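Local coordinates for protein carboxylesterase (EST-2) (Archaeoglobus fulgidus, PDB 5FRD) that is probably an esterase of the alpha/beta hydrolase family, hydrolysing carboxylic esters, and carries a coenzyme A molecule bound near its active site, at residues A[94-99]-A[179-184]; A[210-213]-A[217-220]. All coordinates share one frame; numbering follows the deposited sequence. Where two conformers were deposited one is given.

In the fold
Contact 1 is buried and joins helix 90-101 to the short helix 178-182 through a single hydrogen bond between two long side chains. Contact 2 lies at the surface, where helix 205-214 rests on the outermost strand 218-223, close neighbours in sequence held by a histidine ring that both hydrogen-bonds and packs. The two share no secondary-structure element, yet the phenylalanines of 210-213 touch the Gln-96/Tyr-181 pair. Helix 205-214 thus belongs to contact 2 and also packs on contact 1, its histidine serving the sheet edge and its phenylalanines the interior and the coenzyme A pocket.

Contact 1 of 2, residues A[94-99]-A[179-184]; sequences VAQKLY and EDYRNG
Tyr-181 reaches from helix 178-182 to Gln-96 on helix 90-101, and this one pair makes up the contact; even here, at the nearest point of the backbones, the two CA atoms stand 11.3 Å apart. Followed outward, the tyrosine begins at CB, which packs on the edge atom CE2 of the Phe-210 ring. Its first torsion (chi1 -80°) sets CG beside the backbone N and sends the ring toward the other helix. Along the way the side chain packs against Ala-116 and Leu-186. Further out, Tyr-181 CE2 comes 3.4 Å from Gln-96 OE1, which sits at the ring edge, near its plane. At the tip, Tyr-181 OH donates to Gln-96 OE1 over 2.7 Å. The hydroxyl meets the carbonyl at a C=O...O angle of 120°, but 31° out of the amide plane, and amide and ring are themselves turned well away from coplanarity. Tyr-181 OH also lies 3.7 Å from Gln-96 CG, so the hydroxyl rests against the glutamine chain as well as bonding to its end. Gln-96 NE2 bonds to Gly-92 O of its own helix and to Gly-115 O in the coenzyme A pocket; with OE1 held by the tyrosine, both ends of this buried amide are engaged and its flip state is fixed. Helix 90-101 follows what appears to be the nucleophile elbow, a GxSxG turn around Ser-89, so the pair ties the probable nucleophile helix of an alpha/beta hydrolase to the short helix 178-182 beside the coenzyme A pocket.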
# COMPACT_ATOMS: atom_id res chain seq x y z
N VAL A 94 -5.85 -4.15 0.14
CA VAL A 94 -5.34 -5.50 -0.10
C VAL A 94 -4.80 -6.08 1.20
O VAL A 94 -5.11 -7.23 1.53
CB VAL A 94 -4.28 -5.50 -1.22
CG1 VAL A 94 -3.62 -6.87 -1.34
CG2 VAL A 94 -4.90 -5.08 -2.54
N ALA A 95 -4.03 -5.30 1.97
CA ALA A 95 -3.53 -5.77 3.25
C ALA A 95 -4.63 -6.17 4.22
O ALA A 95 -4.49 -7.18 4.92
CB ALA A 95 -2.63 -4.71 3.89
N GLN A 96 -5.70 -5.37 4.30
CA GLN A 96 -6.79 -5.69 5.20
C GLN A 96 -7.46 -7.00 4.76
O GLN A 96 -7.70 -7.86 5.63
CB GLN A 96 -7.82 -4.56 5.20
CG GLN A 96 -7.32 -3.30 5.88
CD GLN A 96 -8.25 -2.15 5.64
OE1 GLN A 96 -9.30 -2.06 6.26
NE2 GLN A 96 -7.90 -1.28 4.70
N LYS A 97 -7.73 -7.18 3.47
CA LYS A 97 -8.33 -8.42 2.98
C LYS A 97 -7.39 -9.60 3.17
O LYS A 97 -7.84 -10.72 3.50
CB LYS A 97 -8.81 -8.30 1.55
CG LYS A 97 -9.95 -7.32 1.36
CD LYS A 97 -11.27 -7.76 1.97
CE LYS A 97 -12.46 -7.18 1.21
NZ LYS A 97 -13.67 -8.00 1.46
N LEU A 98 -6.09 -9.39 3.00
CA LEU A 98 -5.10 -10.42 3.25
C LEU A 98 -5.15 -10.89 4.70
O LEU A 98 -5.12 -12.10 4.98
CB LEU A 98 -3.71 -9.92 2.86
CG LEU A 98 -2.52 -10.85 3.00
CD1 LEU A 98 -1.37 -10.41 2.09
CD2 LEU A 98 -2.03 -10.95 4.43
N TYR A 99 -5.20 -9.95 5.64
CA TYR A 99 -5.28 -10.28 7.06
C TYR A 99 -6.56 -11.06 7.34
O TYR A 99 -6.53 -12.04 8.08
CB TYR A 99 -5.19 -9.02 7.94
CG TYR A 99 -5.43 -9.37 9.39
CD1 TYR A 99 -4.46 -10.01 10.13
CD2 TYR A 99 -6.64 -9.13 9.98
CE1 TYR A 99 -4.68 -10.39 11.45
CE2 TYR A 99 -6.88 -9.49 11.29
CZ TYR A 99 -5.89 -10.09 12.02
OH TYR A 99 -6.16 -10.43 13.34
N GLU A 179 -18.59 -0.54 8.00
CA GLU A 179 -19.58 -0.97 8.99
C GLU A 179 -19.11 -2.18 9.77
O GLU A 179 -19.40 -2.30 10.94
CB GLU A 179 -20.96 -1.18 8.35
CG GLU A 179 -21.62 0.14 7.94
CD GLU A 179 -21.88 1.07 9.11
OE1 GLU A 179 -22.30 0.59 10.19
OE2 GLU A 179 -21.65 2.29 8.96
N ASP A 180 -18.36 -3.07 9.11
CA ASP A 180 -17.81 -4.24 9.79
C ASP A 180 -16.82 -3.86 10.89
O ASP A 180 -16.77 -4.50 11.92
CB ASP A 180 -17.16 -5.18 8.78
CG ASP A 180 -18.16 -5.85 7.83
OD1 ASP A 180 -19.38 -5.84 8.08
OD2 ASP A 180 -17.71 -6.41 6.82
N TYR A 181 -16.03 -2.80 10.68
CA TYR A 181 -15.26 -2.26 11.77
C TYR A 181 -16.18 -1.63 12.83
O TYR A 181 -15.97 -1.86 14.01
CB TYR A 181 -14.27 -1.18 11.30
CG TYR A 181 -12.98 -1.66 10.68
CD1 TYR A 181 -11.89 -2.00 11.46
CD2 TYR A 181 -12.85 -1.69 9.30
CE1 TYR A 181 -10.69 -2.41 10.87
CE2 TYR A 181 -11.66 -2.10 8.70
CZ TYR A 181 -10.59 -2.44 9.48
OH TYR A 181 -9.42 -2.85 8.87
N ARG A 182 -17.12 -0.81 12.39
CA ARG A 182 -17.98 -0.02 13.30
C ARG A 182 -18.77 -0.92 14.24
O ARG A 182 -18.91 -0.59 15.41
CB ARG A 182 -18.94 0.88 12.50
CG ARG A 182 -18.39 2.24 12.11
CD ARG A 182 -19.37 2.98 11.21
NE ARG A 182 -18.98 4.36 10.91
CZ ARG A 182 -19.50 5.12 9.94
NH1 ARG A 182 -20.43 4.65 9.11
NH2 ARG A 182 -19.06 6.37 9.78
N ASN A 183 -19.30 -2.03 13.72
CA ASN A 183 -20.19 -2.91 14.50
C ASN A 183 -19.45 -4.00 15.24
O ASN A 183 -20.07 -4.89 15.82
CB ASN A 183 -21.31 -3.47 13.62
CG ASN A 183 -20.84 -4.50 12.60
OD1 ASN A 183 -19.76 -5.08 12.71
ND2 ASN A 183 -21.65 -4.71 11.58
N GLY A 184 -18.13 -3.96 15.18
CA GLY A 184 -17.30 -4.80 15.99
C GLY A 184 -17.10 -6.20 15.46
O GLY A 184 -16.53 -7.00 16.17

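Contact 2 of 2, residues A[210-213]-A[217-220]; sequences FFHK and NSEL. With COA (coenzyme A), chain C.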
# COMPACT_ATOMS: atom_id res chain seq x y z
N PHE A 210 -9.86 6.63 12.29
CA PHE A 210 -10.89 5.57 12.32
C PHE A 210 -10.24 4.23 12.62
O PHE A 210 -10.67 3.50 13.52
CB PHE A 210 -11.66 5.52 11.01
CG PHE A 210 -12.68 4.41 10.97
CD1 PHE A 210 -13.96 4.65 11.41
CD2 PHE A 210 -12.35 3.15 10.51
CE1 PHE A 210 -14.94 3.66 11.38
CE2 PHE A 210 -13.32 2.14 10.50
CZ PHE A 210 -14.61 2.39 10.95
N PHE A 211 -9.17 3.90 11.90
CA PHE A 211 -8.44 2.68 12.24
C PHE A 211 -7.93 2.66 13.67
O PHE A 211 -8.03 1.67 14.40
CB PHE A 211 -7.20 2.50 11.34
CG PHE A 211 -7.50 2.16 9.90
CD1 PHE A 211 -8.27 1.06 9.57
CD2 PHE A 211 -6.86 2.88 8.88
CE1 PHE A 211 -8.44 0.72 8.22
CE2 PHE A 211 -7.06 2.54 7.55
CZ PHE A 211 -7.85 1.48 7.24
N HIS A 212 -7.35 3.77 14.10
CA HIS A 212 -6.75 3.86 15.41
C HIS A 212 -7.79 3.67 16.53
O HIS A 212 -7.50 3.01 17.52
CB HIS A 212 -6.05 5.21 15.53
CG HIS A 212 -5.19 5.38 16.73
ND1 HIS A 212 -4.41 4.39 17.29
CD2 HIS A 212 -4.95 6.49 17.47
CE1 HIS A 212 -3.76 4.88 18.34
NE2 HIS A 212 -4.06 6.16 18.45
N LYS A 213 -9.00 4.17 16.33
CA LYS A 213 -10.10 3.99 17.28
C LYS A 213 -10.56 2.54 17.36
O LYS A 213 -10.92 2.07 18.44
CB LYS A 213 -11.28 4.89 16.91
CG LYS A 213 -11.05 6.32 17.31
CD LYS A 213 -12.29 7.15 17.21
CE LYS A 213 -12.95 7.08 15.85
NZ LYS A 213 -13.85 8.26 15.65
N ASN A 217 -4.55 -2.64 19.47
CA ASN A 217 -3.13 -2.48 19.54
C ASN A 217 -2.66 -1.73 18.30
O ASN A 217 -2.05 -2.33 17.43
CB ASN A 217 -2.40 -3.82 19.63
CG ASN A 217 -0.92 -3.67 19.94
OD1 ASN A 217 -0.39 -2.55 20.02
ND2 ASN A 217 -0.23 -4.79 20.11
N SER A 218 -3.06 -0.47 18.17
CA SER A 218 -2.59 0.36 17.08
C SER A 218 -1.92 1.59 17.60
O SER A 218 -2.29 2.08 18.69
CB SER A 218 -3.70 0.72 16.10
OG SER A 218 -4.71 1.51 16.73
N GLU A 219 -0.97 2.11 16.84
CA GLU A 219 -0.33 3.39 17.11
C GLU A 219 -0.51 4.23 15.85
O GLU A 219 -0.42 3.69 14.74
CB GLU A 219 1.12 3.22 17.37
CG GLU A 219 1.53 2.74 18.72
CD GLU A 219 2.98 2.36 18.76
OE1 GLU A 219 3.29 1.27 18.23
OE2 GLU A 219 3.80 3.15 19.27
N LEU A 220 -0.76 5.52 16.01
CA LEU A 220 -0.95 6.45 14.91
C LEU A 220 0.24 7.37 14.81
O LEU A 220 0.65 7.95 15.82
CB LEU A 220 -2.22 7.25 15.13
CG LEU A 220 -2.51 8.37 14.15
CD1 LEU A 220 -2.77 7.83 12.74
CD2 LEU A 220 -3.71 9.16 14.64
N1A COA C . -12.91 6.08 7.25
C2A COA C . -13.76 6.72 8.07
N3A COA C . -14.89 7.27 7.61
C4A COA C . -15.23 7.18 6.31
C5A COA C . -14.37 6.50 5.36
C6A COA C . -13.16 5.92 5.92
N6A COA C . -12.30 5.27 5.10
N7A COA C . -14.91 6.58 4.14
C8A COA C . -16.07 7.24 4.30
N9A COA C . -16.24 7.60 5.59
C1B COA C . -17.38 8.37 6.11
C2B COA C . -17.25 9.78 5.61
O2B COA C . -16.40 10.52 6.48
C3B COA C . -18.71 10.22 5.57
O3B COA C . -19.10 10.64 6.87
P3B COA C . -19.99 11.97 7.12
O7A COA C . -21.28 11.62 6.41
O8A COA C . -19.17 13.08 6.49
O9A COA C . -20.07 12.06 8.63
C4B COA C . -19.45 8.95 5.19
O4B COA C . -18.59 7.87 5.58
C5B COA C . -19.79 8.84 3.71
O5B COA C . -18.59 8.93 2.94
P1A COA C . -18.41 8.12 1.56
O1A COA C . -18.87 6.73 1.70
O2A COA C . -16.95 8.35 1.17
O3A COA C . -19.38 8.78 0.47
P2A COA C . -19.57 10.32 0.05
O4A COA C . -20.52 10.20 -1.11
O5A COA C . -19.85 11.16 1.26
O6A COA C . -18.14 10.87 -0.47
CBP COA C . -16.23 11.13 -1.83
CCP COA C . -17.53 10.36 -1.64
CDP COA C . -15.51 10.55 -3.05
CEP COA C . -16.57 12.61 -2.08
CAP COA C . -15.35 10.96 -0.57
OAP COA C . -15.17 9.55 -0.26
C9P COA C . -14.00 11.63 -0.70
O9P COA C . -13.92 12.84 -0.74
N8P COA C . -12.93 10.82 -0.74
C7P COA C . -11.54 11.30 -0.71
C6P COA C . -10.93 11.54 -2.08
C5P COA C . -10.60 10.34 -2.94
O5P COA C . -10.97 10.29 -4.12
N4P COA C . -9.85 9.38 -2.38
C3P COA C . -9.37 8.24 -3.13
C2P COA C . -9.31 7.03 -2.22
S1P COA C . -8.56 5.66 -3.12
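His-212 on helix 205-214 faces the edge strand 218-223 and takes part in both the polar and the nonpolar interactions between them. The polar one is a hydrogen bond from His-212 ND1 to Ser-218 OG, 2.9 Å long and fairly straight at 160°. The hydroxyl lies close to the imidazole plane, where the N-H points. Ser-218 OG is also hydrogen-bonded to Ile-215 O in the turn between helix and strand, so one oxygen accepts from the histidine and gives its own proton to a carbonyl, linking helix, turn and strand. Next to ND1 along the same edge of the ring, His-212 CE1 is 3.2 Å from Ser-218 O.

The nonpolar part is a CH-pi contact. Leu-220 CB lies over one face of the imidazole, 3.8 Å from the His-212 ring centroid and 16° off its normal, displaced toward the CD2 side of the rim. The histidine's first torsion (chi1 -170°) carries CG away from the backbone N and turns the ring so that its edge meets Ser-218 and one face meets Leu-220. Leu-220 CD2 adds a looser touch at 4.1 Å from His-212 CD2.

Within the two segments, Phe-210 packs on the ligand: its CB is 3.8 Å from C2A of the coenzyme A adenine, which the ring meets obliquely. Arg-117, Leu-121 and Leu-202 hydrogen-bond the same coenzyme. The His-212 contacts pack helix 205-214 on strand 218-223 within the beta-alpha-beta crossover that runs from strand 192-197, at the sheet edge of the alpha/beta hydrolase fold.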